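PDB 2C21: trypanothione-dependent glyoxalase I from Leishmania major, which is a dimeric nickel-binding metalloenzyme of the glyoxalase/bleomycin resistance protein/dioxygenase superfamily, with metal sites built from residues of both subunits. Local coordinates for residues Tyr78-Ile83 with Met111-Asp116; Asp94-Asp99 with Asp103-Ser108. All blocks are in the same frame, centred on the assembly; numbering follows the deposited sequence.

Contact 1 (Tyr78-Ile83 with Met111-Asp116). With NI (nickel (II) ion), chain H.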
ATOM      1  N   TYR A  78      -6.856   2.233  -8.402  1.00 35.42           N
ATOM      2  CA  TYR A  78      -5.745   1.718  -7.642  1.00 36.05           C
ATOM      3  C   TYR A  78      -4.526   1.536  -8.581  1.00 36.32           C
ATOM      4  O   TYR A  78      -4.666   1.105  -9.731  1.00 36.64           O
ATOM      5  CB  TYR A  78      -6.088   0.408  -6.930  1.00 35.54           C
ATOM      6  CG  TYR A  78      -4.867  -0.261  -6.363  1.00 36.28           C
ATOM      7  CD1 TYR A  78      -4.218   0.272  -5.255  1.00 35.98           C
ATOM      8  CD2 TYR A  78      -4.321  -1.393  -6.971  1.00 35.29           C
ATOM      9  CE1 TYR A  78      -3.065  -0.321  -4.741  1.00 35.70           C
ATOM     10  CE2 TYR A  78      -3.162  -2.002  -6.460  1.00 37.28           C
ATOM     11  CZ  TYR A  78      -2.544  -1.453  -5.357  1.00 37.02           C
ATOM     12  OH  TYR A  78      -1.434  -2.053  -4.861  1.00 36.78           O
ATOM     13  N   GLY A  79      -3.354   1.879  -8.077  1.00 36.31           N
ATOM     14  CA  GLY A  79      -2.142   1.909  -8.881  1.00 36.40           C
ATOM     15  C   GLY A  79      -1.332   0.656  -8.739  1.00 36.57           C
ATOM     16  O   GLY A  79      -1.388  -0.242  -9.589  1.00 37.69           O
ATOM     17  N   HIS A  80      -0.589   0.588  -7.645  1.00 36.58           N
ATOM     18  CA  HIS A  80       0.331  -0.509  -7.399  1.00 36.59           C
ATOM     19  C   HIS A  80       0.948  -0.389  -6.018  1.00 36.94           C
ATOM     20  O   HIS A  80       0.757   0.612  -5.339  1.00 36.92           O
ATOM     21  CB  HIS A  80       1.476  -0.483  -8.411  1.00 36.01           C
ATOM     22  CG  HIS A  80       2.237   0.815  -8.434  1.00 36.30           C
ATOM     23  ND1 HIS A  80       2.028   1.784  -9.388  1.00 37.39           N
ATOM     24  CD2 HIS A  80       3.203   1.298  -7.618  1.00 35.81           C
ATOM     25  CE1 HIS A  80       2.836   2.807  -9.160  1.00 36.72           C
ATOM     26  NE2 HIS A  80       3.565   2.529  -8.093  1.00 35.10           N
ATOM     27  N   ILE A  81       1.703  -1.421  -5.646  1.00 36.79           N
ATOM     28  CA  ILE A  81       2.712  -1.326  -4.606  1.00 37.46           C
ATOM     29  C   ILE A  81       4.103  -1.357  -5.275  1.00 36.79           C
ATOM     30  O   ILE A  81       4.293  -1.985  -6.323  1.00 36.00           O
ATOM     31  CB  ILE A  81       2.634  -2.450  -3.533  1.00 37.62           C
ATOM     32  CG1 ILE A  81       2.838  -3.834  -4.151  1.00 40.52           C
ATOM     33  CG2 ILE A  81       1.315  -2.353  -2.717  1.00 38.87           C
ATOM     34  CD1 ILE A  81       3.126  -4.931  -3.125  1.00 41.47           C
ATOM     35  N   ALA A  82       5.047  -0.655  -4.658  1.00 36.51           N
ATOM     36  CA  ALA A  82       6.413  -0.579  -5.149  1.00 36.65           C
ATOM     37  C   ALA A  82       7.314  -1.230  -4.136  1.00 36.87           C
ATOM     38  O   ALA A  82       7.155  -1.021  -2.929  1.00 36.22           O
ATOM     39  CB  ALA A  82       6.812   0.866  -5.348  1.00 37.04           C
ATOM     40  N   ILE A  83       8.267  -2.007  -4.638  1.00 36.91           N
ATOM     41  CA  ILE A  83       9.206  -2.730  -3.811  1.00 37.06           C
ATOM     42  C   ILE A  83      10.615  -2.342  -4.252  1.00 36.96           C
ATOM     43  O   ILE A  83      10.914  -2.395  -5.432  1.00 36.90           O
ATOM     44  CB  ILE A  83       8.982  -4.256  -3.948  1.00 36.93           C
ATOM     45  CG1 ILE A  83       7.565  -4.622  -3.434  1.00 38.60           C
ATOM     46  CG2 ILE A  83      10.096  -5.046  -3.227  1.00 36.58           C
ATOM     47  CD1 ILE A  83       7.183  -6.076  -3.654  1.00 41.23           C
ATOM     48  N   MET A 111      13.730   0.500 -13.114  1.00 40.04           N
ATOM     49  CA  MET A 111      12.295   0.286 -12.924  1.00 39.88           C
ATOM     50  C   MET A 111      11.743  -0.824 -13.813  1.00 39.00           C
ATOM     51  O   MET A 111      12.149  -0.981 -14.959  1.00 38.43           O
ATOM     52  CB  MET A 111      11.568   1.598 -13.220  1.00 40.62           C
ATOM     53  CG  MET A 111      10.074   1.497 -13.506  1.00 43.64           C
ATOM     54  SD  MET A 111       9.328   3.125 -13.805  1.00 49.40           S
ATOM     55  CE  MET A 111      10.576   3.943 -14.790  1.00 48.25           C
ATOM     56  N   ALA A 112      10.803  -1.593 -13.268  1.00 38.40           N
ATOM     57  CA  ALA A 112      10.043  -2.553 -14.055  1.00 37.88           C
ATOM     58  C   ALA A 112       8.674  -2.707 -13.446  1.00 37.78           C
ATOM     59  O   ALA A 112       8.465  -2.359 -12.283  1.00 37.09           O
ATOM     60  CB  ALA A 112      10.755  -3.901 -14.118  1.00 38.25           C
ATOM     61  N   PHE A 113       7.738  -3.193 -14.249  1.00 37.72           N
ATOM     62  CA  PHE A 113       6.415  -3.536 -13.759  1.00 37.76           C
ATOM     63  C   PHE A 113       6.137  -4.989 -14.079  1.00 37.44           C
ATOM     64  O   PHE A 113       6.301  -5.418 -15.220  1.00 36.87           O
ATOM     65  CB  PHE A 113       5.342  -2.651 -14.394  1.00 37.93           C
ATOM     66  CG  PHE A 113       5.120  -1.361 -13.672  1.00 38.78           C
ATOM     67  CD1 PHE A 113       5.781  -0.206 -14.066  1.00 40.41           C
ATOM     68  CD2 PHE A 113       4.242  -1.297 -12.590  1.00 41.59           C
ATOM     69  CE1 PHE A 113       5.575   0.992 -13.393  1.00 40.76           C
ATOM     70  CE2 PHE A 113       4.026  -0.087 -11.911  1.00 41.36           C
ATOM     71  CZ  PHE A 113       4.697   1.052 -12.316  1.00 40.01           C
ATOM     72  N   VAL A 114       5.714  -5.730 -13.053  1.00 37.45           N
ATOM     73  CA  VAL A 114       5.294  -7.121 -13.188  1.00 37.45           C
ATOM     74  C   VAL A 114       3.859  -7.276 -12.666  1.00 37.23           C
ATOM     75  O   VAL A 114       3.350  -6.406 -11.949  1.00 37.11           O
ATOM     76  CB  VAL A 114       6.260  -8.086 -12.452  1.00 37.58           C
ATOM     77  CG1 VAL A 114       7.704  -7.825 -12.896  1.00 38.29           C
ATOM     78  CG2 VAL A 114       6.117  -7.982 -10.928  1.00 38.01           C
ATOM     79  N   VAL A 115       3.217  -8.381 -13.034  1.00 36.98           N
ATOM     80  CA  VAL A 115       1.811  -8.598 -12.716  1.00 36.60           C
ATOM     81  C   VAL A 115       1.652  -9.838 -11.841  1.00 36.47           C
ATOM     82  O   VAL A 115       2.208 -10.898 -12.148  1.00 36.43           O
ATOM     83  CB  VAL A 115       0.971  -8.724 -14.003  1.00 36.27           C
ATOM     84  CG1 VAL A 115      -0.525  -8.661 -13.673  1.00 36.66           C
ATOM     85  CG2 VAL A 115       1.348  -7.616 -14.988  1.00 35.93           C
ATOM     86  N   ASP A 116       0.914  -9.703 -10.734  1.00 36.40           N
ATOM     87  CA  ASP A 116       0.725 -10.810  -9.819  1.00 36.29           C
ATOM     88  C   ASP A 116      -0.369 -11.741 -10.351  1.00 36.27           C
ATOM     89  O   ASP A 116      -1.009 -11.428 -11.358  1.00 35.21           O
ATOM     90  CB  ASP A 116       0.513 -10.301  -8.366  1.00 36.40           C
ATOM     91  CG  ASP A 116      -0.935 -10.092  -7.980  1.00 36.50           C
ATOM     92  OD1 ASP A 116      -1.845 -10.067  -8.847  1.00 35.53           O
ATOM     93  OD2 ASP A 116      -1.150  -9.933  -6.744  1.00 37.53           O
TER
HETATM   94 NI    NI H1143       5.216   3.989  -7.816  0.50 36.35          NI
HETATM   95  O   HOH W   1       6.603   5.203  -8.408  1.00 40.82           O
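H80 has a chi1 of 56°, which sets CG between its backbone N and carbonyl carbon, while F113 (chi1 -87°) holds CG beside the backbone N; these torsions bring the rings together, the two side chains crossing at about a right angle. F113 presents the edge of its phenyl to one face of the imidazole in an edge-to-face stack, with centroids 5.3 Å apart and planes at 75°. The leading atom is F113 CE2, 3.7 Å from H80 ND1, and ND1 lies close to the phenyl plane. F113 CZ sits 4.1 Å from H80 CE1. H80 NE2 binds nickel at 2.2 Å, which fixes the turn of the imidazole, and the phenyl edge probably backs one of its faces. Water 1 is a further ligand, 1.9 Å from the metal, and E123 of the same chain, with H11 and E62 of the second subunit, completes the site. F113 is a second-shell neighbour of a metal ligand. Between strands 78-85 and 111-115 runs strand 121-126, so the rings meet across it, F113 also touching E123. Beyond H80 the sheet continues into an antiparallel strand of the second subunit, and F113 packs against D103 and Y104 of strand 102-105.

Contact 2 (Asp94-Asp99 with Asp103-Ser108)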
ATOM      1  N   ASP A  94      14.594 -13.592 -13.489  1.00 40.31           N
ATOM      2  CA  ASP A  94      14.068 -14.691 -12.679  1.00 40.96           C
ATOM      3  C   ASP A  94      12.551 -14.843 -12.808  1.00 41.22           C
ATOM      4  O   ASP A  94      12.041 -15.959 -12.917  1.00 41.26           O
ATOM      5  CB  ASP A  94      14.408 -14.499 -11.203  1.00 41.32           C
ATOM      6  CG  ASP A  94      14.165 -15.759 -10.391  1.00 41.82           C
ATOM      7  OD1 ASP A  94      14.721 -16.811 -10.765  1.00 40.42           O
ATOM      8  OD2 ASP A  94      13.415 -15.700  -9.394  1.00 41.95           O
ATOM      9  N   MET A  95      11.844 -13.716 -12.791  1.00 40.92           N
ATOM     10  CA  MET A  95      10.390 -13.714 -12.946  1.00 41.28           C
ATOM     11  C   MET A  95       9.969 -14.296 -14.295  1.00 41.17           C
ATOM     12  O   MET A  95       9.166 -15.241 -14.358  1.00 41.41           O
ATOM     13  CB  MET A  95       9.862 -12.280 -12.832  0.50 41.09           C
ATOM     14  CG  MET A  95      10.012 -11.650 -11.457  0.50 41.35           C
ATOM     15  SD  MET A  95       8.429 -11.577 -10.591  0.50 41.09           S
ATOM     16  CE  MET A  95       8.928 -10.772  -9.073  0.50 41.43           C
ATOM     17  N   ARG A  96      10.539 -13.751 -15.368  1.00 41.10           N
ATOM     18  CA  ARG A  96      10.209 -14.212 -16.718  1.00 41.28           C
ATOM     19  C   ARG A  96      10.438 -15.730 -16.872  1.00 40.92           C
ATOM     20  O   ARG A  96       9.693 -16.396 -17.598  1.00 40.74           O
ATOM     21  CB  ARG A  96      11.043 -13.439 -17.746  0.50 41.42           C
ATOM     22  CG  ARG A  96      10.494 -13.460 -19.169  0.50 41.74           C
ATOM     23  CD  ARG A  96      11.522 -12.934 -20.172  0.50 42.13           C
ATOM     24  NE  ARG A  96      12.003 -11.591 -19.840  0.50 42.31           N
ATOM     25  CZ  ARG A  96      11.333 -10.461 -20.068  0.50 42.83           C
ATOM     26  NH1 ARG A  96      10.125 -10.476 -20.629  0.50 43.27           N
ATOM     27  NH2 ARG A  96      11.867  -9.298 -19.723  0.50 42.76           N
ATOM     28  N   LYS A  97      11.449 -16.265 -16.181  1.00 40.21           N
ATOM     29  CA  LYS A  97      11.683 -17.721 -16.148  1.00 40.42           C
ATOM     30  C   LYS A  97      10.475 -18.503 -15.608  1.00 40.17           C
ATOM     31  O   LYS A  97      10.182 -19.606 -16.069  1.00 40.14           O
ATOM     32  CB  LYS A  97      12.940 -18.055 -15.322  1.00 40.37           C
ATOM     33  CG  LYS A  97      13.307 -19.545 -15.281  1.00 40.50           C
ATOM     34  CD  LYS A  97      14.767 -19.775 -14.889  1.00 41.01           C
ATOM     35  CE  LYS A  97      15.119 -21.277 -14.904  1.00 41.73           C
ATOM     36  NZ  LYS A  97      16.549 -21.593 -15.248  1.00 42.24           N
ATOM     37  N   HIS A  98       9.775 -17.917 -14.643  1.00 40.14           N
ATOM     38  CA  HIS A  98       8.628 -18.560 -14.007  1.00 40.03           C
ATOM     39  C   HIS A  98       7.275 -18.079 -14.564  1.00 39.88           C
ATOM     40  O   HIS A  98       6.252 -18.193 -13.899  1.00 39.54           O
ATOM     41  CB  HIS A  98       8.738 -18.385 -12.486  1.00 39.98           C
ATOM     42  CG  HIS A  98       9.855 -19.184 -11.886  1.00 40.17           C
ATOM     43  ND1 HIS A  98      11.167 -18.757 -11.896  1.00 41.01           N
ATOM     44  CD2 HIS A  98       9.864 -20.412 -11.315  1.00 40.73           C
ATOM     45  CE1 HIS A  98      11.933 -19.680 -11.339  1.00 40.76           C
ATOM     46  NE2 HIS A  98      11.167 -20.692 -10.976  1.00 40.65           N
ATOM     47  N   ASP A  99       7.292 -17.602 -15.810  1.00 39.91           N
ATOM     48  CA  ASP A  99       6.102 -17.185 -16.569  1.00 39.87           C
ATOM     49  C   ASP A  99       5.326 -16.019 -15.954  1.00 39.57           C
ATOM     50  O   ASP A  99       4.134 -15.879 -16.220  1.00 39.40           O
ATOM     51  CB  ASP A  99       5.131 -18.356 -16.808  1.00 39.94           C
ATOM     52  CG  ASP A  99       5.743 -19.486 -17.603  1.00 41.04           C
ATOM     53  OD1 ASP A  99       6.420 -19.227 -18.629  1.00 41.50           O
ATOM     54  OD2 ASP A  99       5.511 -20.650 -17.209  1.00 42.43           O
ATOM     55  N   ASP A 103       5.154  -6.380 -17.588  1.00 41.61           N
ATOM     56  CA  ASP A 103       4.420  -5.321 -18.297  1.00 42.37           C
ATOM     57  C   ASP A 103       5.365  -4.248 -18.848  1.00 42.61           C
ATOM     58  O   ASP A 103       5.149  -3.723 -19.944  1.00 42.85           O
ATOM     59  CB  ASP A 103       3.368  -4.700 -17.372  1.00 42.79           C
ATOM     60  CG  ASP A 103       2.565  -3.611 -18.052  1.00 44.72           C
ATOM     61  OD1 ASP A 103       1.731  -3.926 -18.924  1.00 47.56           O
ATOM     62  OD2 ASP A 103       2.771  -2.431 -17.710  1.00 48.00           O
ATOM     63  N   TYR A 104       6.424  -3.950 -18.099  1.00 42.96           N
ATOM     64  CA  TYR A 104       7.395  -2.927 -18.483  1.00 43.08           C
ATOM     65  C   TYR A 104       8.758  -3.221 -17.862  1.00 43.17           C
ATOM     66  O   TYR A 104       8.836  -3.706 -16.739  1.00 42.75           O
ATOM     67  CB  TYR A 104       6.905  -1.550 -18.019  1.00 43.31           C
ATOM     68  CG  TYR A 104       7.898  -0.424 -18.226  1.00 43.82           C
ATOM     69  CD1 TYR A 104       8.087   0.145 -19.488  1.00 43.91           C
ATOM     70  CD2 TYR A 104       8.637   0.086 -17.159  1.00 44.32           C
ATOM     71  CE1 TYR A 104       8.992   1.187 -19.683  1.00 44.70           C
ATOM     72  CE2 TYR A 104       9.555   1.121 -17.346  1.00 44.22           C
ATOM     73  CZ  TYR A 104       9.720   1.672 -18.605  1.00 44.95           C
ATOM     74  OH  TYR A 104      10.619   2.697 -18.786  1.00 44.58           O
ATOM     75  N   GLU A 105       9.820  -2.914 -18.602  1.00 43.60           N
ATOM     76  CA  GLU A 105      11.189  -3.084 -18.132  1.00 43.97           C
ATOM     77  C   GLU A 105      12.049  -2.069 -18.879  1.00 44.49           C
ATOM     78  O   GLU A 105      12.150  -2.151 -20.099  1.00 44.58           O
ATOM     79  CB  GLU A 105      11.658  -4.513 -18.444  1.00 44.36           C
ATOM     80  CG  GLU A 105      12.921  -4.979 -17.700  1.00 44.86           C
ATOM     81  CD  GLU A 105      13.628  -6.152 -18.395  1.00 45.93           C
ATOM     82  OE1 GLU A 105      14.809  -6.424 -18.076  1.00 45.40           O
ATOM     83  OE2 GLU A 105      13.008  -6.797 -19.268  1.00 45.88           O
ATOM     84  N   ASP A 106      12.647  -1.105 -18.178  1.00 44.73           N
ATOM     85  CA  ASP A 106      13.500  -0.115 -18.857  1.00 45.03           C
ATOM     86  C   ASP A 106      14.889  -0.682 -19.147  1.00 44.81           C
ATOM     87  O   ASP A 106      15.266  -1.726 -18.611  1.00 44.79           O
ATOM     88  CB  ASP A 106      13.592   1.213 -18.079  1.00 45.34           C
ATOM     89  CG  ASP A 106      14.270   1.080 -16.715  1.00 46.21           C
ATOM     90  OD1 ASP A 106      14.902   0.042 -16.427  1.00 47.34           O
ATOM     91  OD2 ASP A 106      14.166   2.044 -15.925  1.00 47.34           O
ATOM     92  N   GLU A 107      15.637   0.017 -19.993  1.00 44.47           N
ATOM     93  CA  GLU A 107      16.994  -0.393 -20.355  1.00 44.38           C
ATOM     94  C   GLU A 107      17.993  -0.194 -19.210  1.00 44.05           C
ATOM     95  O   GLU A 107      18.995  -0.914 -19.125  1.00 44.09           O
ATOM     96  CB  GLU A 107      17.493   0.386 -21.589  1.00 44.35           C
ATOM     97  CG  GLU A 107      17.365  -0.341 -22.934  1.00 44.83           C
ATOM     98  CD  GLU A 107      16.021  -0.121 -23.617  0.50 44.55           C
ATOM     99  OE1 GLU A 107      14.978  -0.420 -22.995  0.50 43.47           O
ATOM    100  OE2 GLU A 107      16.016   0.334 -24.785  0.50 43.75           O
ATOM    101  N   SER A 108      17.733   0.788 -18.348  1.00 43.53           N
ATOM    102  CA  SER A 108      18.725   1.220 -17.355  1.00 43.20           C
ATOM    103  C   SER A 108      18.823   0.293 -16.139  1.00 42.81           C
ATOM    104  O   SER A 108      19.887   0.200 -15.521  1.00 42.60           O
ATOM    105  CB  SER A 108      18.445   2.663 -16.906  1.00 43.20           C
ATOM    106  OG  SER A 108      17.400   2.738 -15.956  1.00 43.24           O
TER
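E105 OE2 and R96 NH2 stand 2.8 Å apart in a salt bridge, made in the R96 conformer described here; a second conformer is deposited, so the bridge may not be permanent. It ties helix 88-97 to strand 102-105, the helix and second strand of a beta-alpha-beta-beta-beta module. The carboxylate oxygen comes at the edge of the guanidinium, near its plane, and the two groups are 35° apart. A bend at chi3 (-56°) turns the arginine's tip aside, whereas E105 runs out extended beyond CG, and the two side chains cross at about a right angle. R96 CA and E105 CA are 11.3 Å apart, a gap that the long side chains span. The bridge lies at the surface. On the same helix the buried M95 packs on I102, which R96 touches too. D94 OD2 forms a salt bridge with R29 of helix 19-29. Helix 88-97 ends in a Schellman motif: D99, with positive phi, is the C-prime residue, D99 N bonding to R96 O at 3.2 Å and V100 N to M95 O. H98 adds a side-chain bond, its ND1 donating to D94 O at 3.1 Å with an N-H...O angle of 174°, the oxygen lying in the imidazole plane.

Overall arrangement
Contacts 1 and 2 have centres 12 Å apart and both reach the same sheet, four-stranded within this chain, in which strands 111-115 and 102-105 are antiparallel neighbours. F113 joins them: its N lies 2.8 Å from Y104 O and its O 2.8 Å from D103 N, both probable hydrogen bonds, and D103 with Y104 opposite F113 form a classic beta bulge. M111 CG packs on Y104 CE2 at 3.9 Å. In sequence, helix 88-97 and strand 102-105 fall between the two strands of contact 1. Contact 1 includes a nickel ligand at the subunit interface; surface contact 2 joins helix 88-97 to an edge strand. Their centres lie about 7 Å and 15 Å from the centre of the chain.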